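Local coordinates for protein toluene, o-xylene monooxygenase oxygenase subunit (Pseudomonas stutzeri, PDB 2INC) that forms part of the oxygenase component of a toluene/o-xylene monooxygenase, which probably hydroxylates aromatic hydrocarbons with dioxygen, at residues 31-39 against 50-58; 65-76 against 140-150. All coordinates share one frame; numbering follows the deposited sequence.

Contact 1 (31-39 against 50-58)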
loop_
_atom_site.group_PDB
_atom_site.type_symbol
_atom_site.label_atom_id
_atom_site.label_comp_id
_atom_site.label_asym_id
_atom_site.label_seq_id
_atom_site.Cartn_x
_atom_site.Cartn_y
_atom_site.Cartn_z
ATOM N N PHE B 31 -26.130 21.927 3.090
ATOM C CA PHE B 31 -27.513 22.363 2.824
ATOM C C PHE B 31 -28.294 22.684 4.064
ATOM O O PHE B 31 -29.286 23.401 4.016
ATOM C CB PHE B 31 -28.347 21.412 1.901
ATOM C CG PHE B 31 -28.837 20.160 2.553
ATOM C CD1 PHE B 31 -30.057 20.152 3.235
ATOM C CD2 PHE B 31 -28.088 18.983 2.508
ATOM C CE1 PHE B 31 -30.495 19.020 3.869
ATOM C CE2 PHE B 31 -28.568 17.836 3.111
ATOM C CZ PHE B 31 -29.768 17.870 3.788
ATOM N N THR B 32 -27.892 22.097 5.182
ATOM C CA THR B 32 -28.567 22.395 6.409
ATOM C C THR B 32 -28.103 23.740 7.058
ATOM O O THR B 32 -28.709 24.166 8.038
ATOM C CB THR B 32 -28.332 21.259 7.412
ATOM O OG1 THR B 32 -26.933 20.952 7.456
ATOM C CG2 THR B 32 -29.091 20.013 6.941
ATOM N N ASP B 33 -27.064 24.395 6.522
ATOM C CA ASP B 33 -26.593 25.678 7.078
ATOM C C ASP B 33 -27.648 26.802 7.019
ATOM O O ASP B 33 -27.702 27.659 7.927
ATOM C CB ASP B 33 -25.264 26.138 6.425
ATOM C CG ASP B 33 -24.074 25.202 6.725
ATOM O OD1 ASP B 33 -24.153 24.341 7.621
ATOM O OD2 ASP B 33 -23.026 25.354 6.067
ATOM N N ASN B 34 -28.477 26.793 5.974
ATOM C CA ASN B 34 -29.468 27.832 5.692
ATOM C C ASN B 34 -30.811 27.202 5.328
ATOM O O ASN B 34 -31.131 27.033 4.130
ATOM C CB ASN B 34 -29.050 28.712 4.520
ATOM C CG ASN B 34 -27.620 29.251 4.664
ATOM O OD1 ASN B 34 -26.631 28.616 4.234
ATOM N ND2 ASN B 34 -27.502 30.445 5.246
ATOM N N PRO B 35 -31.583 26.809 6.349
ATOM C CA PRO B 35 -32.888 26.152 6.143
ATOM C C PRO B 35 -33.889 26.938 5.281
ATOM O O PRO B 35 -34.808 26.338 4.754
ATOM C CB PRO B 35 -33.428 25.953 7.552
ATOM C CG PRO B 35 -32.260 26.011 8.454
ATOM C CD PRO B 35 -31.227 26.922 7.789
ATOM N N GLU B 36 -33.701 28.242 5.105
ATOM C CA GLU B 36 -34.637 29.049 4.332
ATOM C C GLU B 36 -34.244 29.041 2.872
ATOM O O GLU B 36 -35.061 29.328 2.015
ATOM C CB GLU B 36 -34.634 30.490 4.866
ATOM C CG GLU B 36 -34.016 30.567 6.321
ATOM C CD GLU B 36 -32.432 30.350 6.369
ATOM O OE1 GLU B 36 -31.878 30.305 7.497
ATOM O OE2 GLU B 36 -31.733 30.222 5.310
ATOM N N ARG B 37 -32.979 28.697 2.608
ATOM C CA ARG B 37 -32.423 28.606 1.265
ATOM C C ARG B 37 -31.282 27.576 1.326
ATOM O O ARG B 37 -30.113 27.957 1.407
ATOM C CB ARG B 37 -31.871 29.946 0.807
ATOM C CG ARG B 37 -31.612 30.022 -0.724
ATOM C CD ARG B 37 -30.639 31.152 -1.028
ATOM N NE ARG B 37 -31.275 32.439 -0.718
ATOM C CZ ARG B 37 -31.915 33.206 -1.598
ATOM N NH1 ARG B 37 -32.014 32.853 -2.883
ATOM N NH2 ARG B 37 -32.453 34.349 -1.187
ATOM N N PRO B 38 -31.629 26.277 1.293
ATOM C CA PRO B 38 -30.666 25.184 1.361
ATOM C C PRO B 38 -29.553 25.307 0.323
ATOM O O PRO B 38 -28.392 25.151 0.637
ATOM C CB PRO B 38 -31.523 23.941 1.015
ATOM C CG PRO B 38 -32.874 24.289 1.274
ATOM C CD PRO B 38 -33.017 25.791 1.213
ATOM N N TRP B 39 -29.934 25.568 -0.927
ATOM C CA TRP B 39 -28.977 25.553 -2.034
ATOM C C TRP B 39 -28.671 26.969 -2.492
ATOM O O TRP B 39 -29.495 27.858 -2.330
ATOM C CB TRP B 39 -29.566 24.745 -3.204
ATOM C CG TRP B 39 -30.027 23.356 -2.723
ATOM C CD1 TRP B 39 -31.314 22.904 -2.577
ATOM C CD2 TRP B 39 -29.186 22.315 -2.254
ATOM N NE1 TRP B 39 -31.301 21.608 -2.080
ATOM C CE2 TRP B 39 -30.022 21.218 -1.900
ATOM C CE3 TRP B 39 -27.802 22.187 -2.118
ATOM C CZ2 TRP B 39 -29.517 20.032 -1.352
ATOM C CZ3 TRP B 39 -27.293 20.986 -1.655
ATOM C CH2 TRP B 39 -28.152 19.934 -1.264
ATOM N N TRP B 50 -38.381 20.922 -2.175
ATOM C CA TRP B 50 -38.317 19.484 -1.851
ATOM C C TRP B 50 -37.605 19.356 -0.524
ATOM O O TRP B 50 -38.124 18.692 0.362
ATOM C CB TRP B 50 -37.570 18.728 -2.906
ATOM C CG TRP B 50 -37.646 17.266 -2.663
ATOM C CD1 TRP B 50 -36.985 16.555 -1.683
ATOM C CD2 TRP B 50 -38.441 16.323 -3.382
ATOM N NE1 TRP B 50 -37.290 15.219 -1.790
ATOM C CE2 TRP B 50 -38.222 15.055 -2.785
ATOM C CE3 TRP B 50 -39.341 16.429 -4.453
ATOM C CZ2 TRP B 50 -38.847 13.903 -3.227
ATOM C CZ3 TRP B 50 -39.990 15.270 -4.894
ATOM C CH2 TRP B 50 -39.706 14.012 -4.299
ATOM N N TYR B 51 -36.438 19.977 -0.360
ATOM C CA TYR B 51 -35.688 19.807 0.900
ATOM C C TYR B 51 -36.305 20.480 2.118
ATOM O O TYR B 51 -36.173 19.982 3.293
ATOM C CB TYR B 51 -34.228 20.258 0.782
ATOM C CG TYR B 51 -33.336 19.184 0.179
ATOM C CD1 TYR B 51 -33.469 18.847 -1.167
ATOM C CD2 TYR B 51 -32.464 18.432 0.954
ATOM C CE1 TYR B 51 -32.672 17.810 -1.754
ATOM C CE2 TYR B 51 -31.649 17.406 0.346
ATOM C CZ TYR B 51 -31.783 17.119 -1.001
ATOM O OH TYR B 51 -31.023 16.117 -1.626
ATOM N N LYS B 52 -36.925 21.638 1.911
ATOM C CA LYS B 52 -37.643 22.254 3.041
ATOM C C LYS B 52 -38.815 21.412 3.477
ATOM O O LYS B 52 -39.047 21.251 4.662
ATOM C CB LYS B 52 -38.100 23.663 2.688
ATOM C CG LYS B 52 -36.879 24.568 2.407
ATOM C CD LYS B 52 -37.322 26.033 2.298
ATOM C CE LYS B 52 -38.173 26.222 1.074
ATOM N NZ LYS B 52 -38.393 27.691 0.885
ATOM N N LYS B 53 -39.546 20.847 2.524
ATOM C CA LYS B 53 -40.710 20.058 2.907
ATOM C C LYS B 53 -40.323 18.693 3.514
ATOM O O LYS B 53 -40.914 18.312 4.525
ATOM C CB LYS B 53 -41.669 19.907 1.730
ATOM C CG LYS B 53 -42.868 19.023 2.008
ATOM C CD LYS B 53 -43.913 19.221 0.916
ATOM C CE LYS B 53 -45.116 18.265 1.072
ATOM N NZ LYS B 53 -45.944 18.627 2.266
ATOM N N TYR B 54 -39.320 17.993 2.942
ATOM C CA TYR B 54 -39.107 16.590 3.236
ATOM C C TYR B 54 -37.909 16.373 4.147
ATOM O O TYR B 54 -37.803 15.314 4.751
ATOM C CB TYR B 54 -39.016 15.760 1.940
ATOM C CG TYR B 54 -40.301 15.790 1.114
ATOM C CD1 TYR B 54 -41.533 15.482 1.679
ATOM C CD2 TYR B 54 -40.281 16.112 -0.220
ATOM C CE1 TYR B 54 -42.703 15.498 0.942
ATOM C CE2 TYR B 54 -41.458 16.111 -0.980
ATOM C CZ TYR B 54 -42.648 15.797 -0.375
ATOM O OH TYR B 54 -43.802 15.792 -1.116
ATOM N N CYS B 55 -36.996 17.353 4.257
ATOM C CA CYS B 55 -35.951 17.220 5.258
ATOM C C CYS B 55 -36.380 18.125 6.445
ATOM O O CYS B 55 -36.738 17.619 7.484
ATOM C CB CYS B 55 -34.549 17.557 4.677
ATOM S SG CYS B 55 -33.237 17.453 5.949
ATOM N N PHE B 56 -36.407 19.451 6.243
ATOM C CA PHE B 56 -36.562 20.413 7.347
ATOM C C PHE B 56 -37.888 20.306 8.085
ATOM O O PHE B 56 -37.893 20.367 9.321
ATOM C CB PHE B 56 -36.264 21.866 6.915
ATOM C CG PHE B 56 -34.868 22.038 6.406
ATOM C CD1 PHE B 56 -33.798 21.637 7.188
ATOM C CD2 PHE B 56 -34.613 22.543 5.144
ATOM C CE1 PHE B 56 -32.479 21.747 6.727
ATOM C CE2 PHE B 56 -33.278 22.651 4.647
ATOM C CZ PHE B 56 -32.213 22.278 5.453
ATOM N N ASP B 57 -38.972 20.075 7.357
ATOM C CA ASP B 57 -40.304 20.040 8.005
ATOM C C ASP B 57 -40.765 18.685 8.531
ATOM O O ASP B 57 -41.952 18.533 8.911
ATOM C CB ASP B 57 -41.346 20.581 7.078
ATOM C CG ASP B 57 -41.187 22.059 6.848
ATOM O OD1 ASP B 57 -40.387 22.723 7.584
ATOM O OD2 ASP B 57 -41.830 22.551 5.900
ATOM N N SER B 58 -39.861 17.704 8.569
ATOM C CA SER B 58 -40.246 16.375 9.022
ATOM C C SER B 58 -40.689 16.493 10.478
ATOM O O SER B 58 -40.054 17.211 11.253
ATOM C CB SER B 58 -39.082 15.396 8.927
ATOM O OG SER B 58 -39.472 14.113 9.382
#
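Tyr51, on helix 46-56, lies between Trp39 and Phe31 of the loop that packs against the helix. Its CB faces Pro38 CG at 4.3 Å. At the start of the ring, CD1 meets the indole edge, with Trp39 NE1 3.6 Å away. CD2, on the other side of the ring, presses on the face of Phe31, 3.6 Å from Phe31 CE1. Further out, Trp39 CZ2 stands over the ring centre, 3.7 Å from Tyr51 CZ. The indole edge thus meets the Tyr51 face with planes at 89°, while the Tyr51 edge meets the Phe31 face at 70°, giving two successive T-shaped pairs. At the tip, OH leaves the contact to hydrogen-bond Gln137 O and a basic side chain of another protein's chain.

Five residues on, across the wider pi-type turn, Phe56 meets the loop with one face and its rim. Pro35 CA rests over that face as a CH-pi contact, 4.1 Å from the ring centroid, and Pro38 CG, Thr32 CA and Phe31 O line the rim, the last 3.4 Å from Phe56 CZ. Phe31 holds CG between its backbone N and carbonyl carbon (chi1 76°), which turns the ring in toward the helix, where Cys55 SG meets its edge in plane, 3.8 Å from Phe31 CE1. Lys52 lays its aliphatic chain along Pro35 O and Pro38.

No hydrogen bond crosses between the segments. The evidence is therefore of apolar cohesion: ring edges, ring faces and proline carbons position the loop on the helix.

Contact 2 (65-76 against 140-150); sequences WNAFRDPDQLVY and PASTITNCATY
Pro140 CG sits on the five-membered ring of Trp65, 3.7 Å from its centroid and 25° off the normal, a CH-pi contact that begins the docking of loop 65-76 along the first turns of helix 142-172 in this ferritin-like helical fold. Ala141 CB fits against Trp65 O, 3.3 Å away. Phe68, with CG anti to its backbone N (chi1 177°), then pushes its ring against the helix flank: CD2 bears on Ile144 CG1 at 3.6 Å, and the ring edge meets Cys147 SG. That sulfur is a knob between the Phe68 rim and Asp70, 3.6 Å from Asp70 CB. Asp70 also shapes the loop: OD2 accepts from Asp72 N in an Asx turn, and OD1 from Leu74 N at 3.1 Å. With an alanine in its place, both N-H groups would probably lose their acceptor, and a gap would open beside the sulfur. Beyond the turn, Leu74 CB packs on Tyr150 CD1 at 3.8 Å. Near the helix start, water 1 bridges Asn66 OD1 and Ser142 N. Thr143 OG1 donates the hydrogen bond that crosses the contact, to Phe68 O at 2.7 Å, while Arg69 NH2, of the same loop as Phe68, donates to that oxygen from the opposite face of the carbonyl plane at 2.9 Å.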
loop_
_atom_site.group_PDB
_atom_site.type_symbol
_atom_site.label_atom_id
_atom_site.label_comp_id
_atom_site.label_asym_id
_atom_site.label_seq_id
_atom_site.Cartn_x
_atom_site.Cartn_y
_atom_site.Cartn_z
ATOM N N TRP B 65 -28.877 16.749 14.694
ATOM C CA TRP B 65 -28.793 15.438 14.050
ATOM C C TRP B 65 -27.358 15.089 13.709
ATOM O O TRP B 65 -27.020 13.911 13.537
ATOM C CB TRP B 65 -29.603 15.424 12.763
ATOM C CG TRP B 65 -31.108 15.300 12.965
ATOM C CD1 TRP B 65 -32.060 16.191 12.565
ATOM C CD2 TRP B 65 -31.806 14.213 13.587
ATOM N NE1 TRP B 65 -33.320 15.736 12.903
ATOM C CE2 TRP B 65 -33.196 14.517 13.516
ATOM C CE3 TRP B 65 -31.399 13.009 14.190
ATOM C CZ2 TRP B 65 -34.170 13.685 14.042
ATOM C CZ3 TRP B 65 -32.390 12.164 14.721
ATOM C CH2 TRP B 65 -33.764 12.525 14.641
ATOM N N ASN B 66 -26.501 16.099 13.601
ATOM C CA ASN B 66 -25.051 15.832 13.435
ATOM C C ASN B 66 -24.347 15.064 14.546
ATOM O O ASN B 66 -23.266 14.528 14.294
ATOM C CB ASN B 66 -24.234 17.079 13.086
ATOM C CG ASN B 66 -24.338 17.474 11.571
ATOM O OD1 ASN B 66 -24.105 16.673 10.645
ATOM N ND2 ASN B 66 -24.630 18.729 11.352
ATOM N N ALA B 67 -24.945 15.020 15.752
ATOM C CA ALA B 67 -24.436 14.189 16.834
ATOM C C ALA B 67 -24.565 12.672 16.584
ATOM O O ALA B 67 -23.953 11.889 17.285
ATOM C CB ALA B 67 -25.088 14.544 18.168
ATOM N N PHE B 68 -25.341 12.263 15.592
ATOM C CA PHE B 68 -25.513 10.849 15.342
ATOM C C PHE B 68 -24.200 10.171 14.973
ATOM O O PHE B 68 -23.396 10.714 14.203
ATOM C CB PHE B 68 -26.523 10.612 14.190
ATOM C CG PHE B 68 -26.693 9.144 13.841
ATOM C CD1 PHE B 68 -27.374 8.285 14.713
ATOM C CD2 PHE B 68 -26.119 8.601 12.671
ATOM C CE1 PHE B 68 -27.498 6.900 14.429
ATOM C CE2 PHE B 68 -26.264 7.236 12.373
ATOM C CZ PHE B 68 -26.940 6.389 13.225
ATOM N N ARG B 69 -23.998 8.965 15.511
ATOM C CA ARG B 69 -22.803 8.174 15.260
ATOM C C ARG B 69 -23.233 6.748 14.902
ATOM O O ARG B 69 -23.961 6.117 15.664
ATOM C CB ARG B 69 -21.875 8.173 16.500
ATOM C CG ARG B 69 -21.425 9.565 16.967
ATOM C CD ARG B 69 -20.380 10.112 15.982
ATOM N NE ARG B 69 -19.870 11.463 16.336
ATOM C CZ ARG B 69 -20.394 12.613 15.902
ATOM N NH1 ARG B 69 -19.843 13.770 16.262
ATOM N NH2 ARG B 69 -21.457 12.651 15.114
ATOM N N ASP B 70 -22.788 6.246 13.740
ATOM C CA ASP B 70 -22.918 4.824 13.356
ATOM C C ASP B 70 -22.234 3.953 14.403
ATOM O O ASP B 70 -21.028 4.113 14.617
ATOM C CB ASP B 70 -22.198 4.582 12.020
ATOM C CG ASP B 70 -22.248 3.125 11.553
ATOM O OD1 ASP B 70 -21.647 2.806 10.473
ATOM O OD2 ASP B 70 -22.918 2.299 12.222
ATOM N N PRO B 71 -22.990 3.012 15.032
ATOM C CA PRO B 71 -22.376 2.106 16.029
ATOM C C PRO B 71 -21.278 1.193 15.455
ATOM O O PRO B 71 -20.352 0.816 16.191
ATOM C CB PRO B 71 -23.589 1.295 16.566
ATOM C CG PRO B 71 -24.609 1.367 15.498
ATOM C CD PRO B 71 -24.444 2.757 14.889
ATOM N N ASP B 72 -21.337 0.872 14.149
ATOM C CA ASP B 72 -20.263 0.129 13.501
ATOM C C ASP B 72 -19.112 1.053 13.025
ATOM O O ASP B 72 -18.066 0.576 12.660
ATOM C CB ASP B 72 -20.817 -0.679 12.294
ATOM C CG ASP B 72 -21.665 -1.892 12.719
ATOM O OD1 ASP B 72 -22.787 -1.696 13.257
ATOM O OD2 ASP B 72 -21.218 -3.041 12.510
ATOM N N GLN B 73 -19.317 2.369 13.019
ATOM C CA GLN B 73 -18.270 3.346 12.663
ATOM C C GLN B 73 -17.696 3.146 11.272
ATOM O O GLN B 73 -16.527 3.386 11.030
ATOM C CB GLN B 73 -17.137 3.360 13.705
ATOM C CG GLN B 73 -17.675 3.768 15.067
ATOM C CD GLN B 73 -16.628 3.996 16.137
ATOM O OE1 GLN B 73 -16.886 3.707 17.315
ATOM N NE2 GLN B 73 -15.453 4.501 15.763
ATOM N N LEU B 74 -18.528 2.737 10.331
ATOM C CA LEU B 74 -18.011 2.395 9.022
ATOM C C LEU B 74 -17.554 3.650 8.320
ATOM O O LEU B 74 -18.203 4.700 8.402
ATOM C CB LEU B 74 -19.116 1.777 8.156
ATOM C CG LEU B 74 -19.414 0.315 8.370
ATOM C CD1 LEU B 74 -20.586 -0.027 7.360
ATOM C CD2 LEU B 74 -18.161 -0.462 8.018
ATOM N N VAL B 75 -16.445 3.515 7.617
ATOM C CA VAL B 75 -16.023 4.500 6.659
ATOM C C VAL B 75 -15.766 3.713 5.401
ATOM O O VAL B 75 -15.737 2.493 5.427
ATOM C CB VAL B 75 -14.752 5.290 7.063
ATOM C CG1 VAL B 75 -15.007 6.061 8.399
ATOM C CG2 VAL B 75 -13.498 4.393 7.161
ATOM N N TYR B 76 -15.573 4.427 4.318
ATOM C CA TYR B 76 -15.383 3.777 3.037
ATOM C C TYR B 76 -14.249 2.754 3.098
ATOM O O TYR B 76 -14.386 1.635 2.600
ATOM C CB TYR B 76 -15.042 4.831 2.047
ATOM C CG TYR B 76 -14.800 4.313 0.638
ATOM C CD1 TYR B 76 -13.505 3.924 0.230
ATOM C CD2 TYR B 76 -15.852 4.259 -0.263
ATOM C CE1 TYR B 76 -13.281 3.434 -1.079
ATOM C CE2 TYR B 76 -15.651 3.847 -1.583
ATOM C CZ TYR B 76 -14.365 3.442 -1.981
ATOM O OH TYR B 76 -14.254 3.043 -3.314
ATOM N N PRO B 140 -30.863 14.444 7.297
ATOM C CA PRO B 140 -30.299 15.720 7.741
ATOM C C PRO B 140 -28.871 15.796 8.341
ATOM O O PRO B 140 -28.508 16.867 8.840
ATOM C CB PRO B 140 -31.301 16.167 8.808
ATOM C CG PRO B 140 -31.742 14.856 9.431
ATOM C CD PRO B 140 -31.735 13.839 8.338
ATOM N N ALA B 141 -28.086 14.724 8.349
ATOM C CA ALA B 141 -26.744 14.708 8.912
ATOM C C ALA B 141 -25.923 13.749 8.062
ATOM O O ALA B 141 -26.410 12.656 7.705
ATOM C CB ALA B 141 -26.764 14.199 10.284
ATOM N N SER B 142 -24.666 14.109 7.811
ATOM C CA SER B 142 -23.751 13.251 7.040
ATOM C C SER B 142 -23.514 11.870 7.652
ATOM O O SER B 142 -23.304 10.875 6.931
ATOM C CB SER B 142 -22.440 13.998 6.753
ATOM O OG SER B 142 -21.800 14.376 7.962
ATOM N N THR B 143 -23.566 11.753 8.965
ATOM C CA THR B 143 -23.366 10.446 9.582
ATOM C C THR B 143 -24.609 9.552 9.396
ATOM O O THR B 143 -24.463 8.336 9.303
ATOM C CB THR B 143 -23.066 10.520 11.093
ATOM O OG1 THR B 143 -24.023 11.411 11.690
ATOM C CG2 THR B 143 -21.629 11.010 11.341
ATOM N N ILE B 144 -25.799 10.146 9.276
ATOM C CA ILE B 144 -27.008 9.373 8.949
ATOM C C ILE B 144 -26.913 9.000 7.459
ATOM O O ILE B 144 -27.070 7.830 7.105
ATOM C CB ILE B 144 -28.280 10.175 9.178
ATOM C CG1 ILE B 144 -28.426 10.529 10.652
ATOM C CG2 ILE B 144 -29.528 9.372 8.761
ATOM C CD1 ILE B 144 -29.577 11.583 10.851
ATOM N N THR B 145 -26.657 9.978 6.600
ATOM C CA THR B 145 -26.402 9.683 5.173
ATOM C C THR B 145 -25.387 8.541 4.897
ATOM O O THR B 145 -25.648 7.671 4.046
ATOM C CB THR B 145 -25.958 10.949 4.404
ATOM O OG1 THR B 145 -27.072 11.812 4.284
ATOM C CG2 THR B 145 -25.427 10.556 3.011
ATOM N N ASN B 146 -24.253 8.512 5.600
ATOM C CA ASN B 146 -23.264 7.486 5.330
ATOM C C ASN B 146 -23.757 6.077 5.670
ATOM O O ASN B 146 -23.458 5.160 4.931
ATOM C CB ASN B 146 -21.958 7.756 6.038
ATOM C CG ASN B 146 -21.197 8.926 5.469
ATOM O OD1 ASN B 146 -20.148 9.276 5.998
ATOM N ND2 ASN B 146 -21.724 9.549 4.396
ATOM N N CYS B 147 -24.498 5.897 6.769
ATOM C CA CYS B 147 -25.102 4.589 7.040
ATOM C C CYS B 147 -25.969 4.137 5.837
ATOM O O CYS B 147 -25.940 2.969 5.493
ATOM C CB CYS B 147 -25.948 4.650 8.254
ATOM S SG CYS B 147 -24.898 4.862 9.672
ATOM N N ALA B 148 -26.761 5.051 5.275
ATOM C CA ALA B 148 -27.617 4.772 4.087
ATOM C C ALA B 148 -26.800 4.476 2.798
ATOM O O ALA B 148 -27.209 3.620 1.951
ATOM C CB ALA B 148 -28.656 5.976 3.856
ATOM N N THR B 149 -25.664 5.175 2.641
ATOM C CA THR B 149 -24.694 4.922 1.565
ATOM C C THR B 149 -24.236 3.472 1.604
ATOM O O THR B 149 -24.357 2.784 0.632
ATOM C CB THR B 149 -23.425 5.864 1.660
ATOM O OG1 THR B 149 -23.859 7.264 1.654
ATOM C CG2 THR B 149 -22.471 5.609 0.397
ATOM N N TYR B 150 -23.732 3.011 2.747
ATOM C CA TYR B 150 -23.172 1.641 2.818
ATOM C C TYR B 150 -24.301 0.597 2.748
ATOM O O TYR B 150 -24.127 -0.475 2.197
ATOM C CB TYR B 150 -22.270 1.473 4.066
ATOM C CG TYR B 150 -21.182 2.549 4.075
ATOM C CD1 TYR B 150 -20.933 3.293 5.232
ATOM C CD2 TYR B 150 -20.478 2.869 2.907
ATOM C CE1 TYR B 150 -19.962 4.303 5.236
ATOM C CE2 TYR B 150 -19.502 3.942 2.895
ATOM C CZ TYR B 150 -19.257 4.628 4.095
ATOM O OH TYR B 150 -18.320 5.692 4.128
HETATM O O HOH W 1 -24.125 16.810 8.168
HETATM O O HOH W 2 -22.562 14.378 11.413
HETATM O O HOH W 3 -26.355 18.534 8.399
HETATM O O HOH W 4 -18.492 7.222 7.406
#

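Following helix 20-25, the chain runs through 31-39 and comes back on itself at 50-58, so contact 1 closes a short loop of ten residues on helix 46-56. Contact 2 opens later: 65-76 leads into helix 76-99, and 140-150 returns after 63 residues that take in most of helix 76-99 and all of 108-117 and 121-138. The two closures are in series, neither nesting nor crossing. Their centres lie 19 Å apart, yet they touch: Cys55 SG packs on Pro140 CB at 3.7 Å, and Thr32 CG2 lies the same distance from Pro140 O. Pro140 thereby joins the N-terminal loop and helix 46-56 to the start of helix 142-172, while Tyr21 of helix 20-25 hydrogen-bonds Asp70 N.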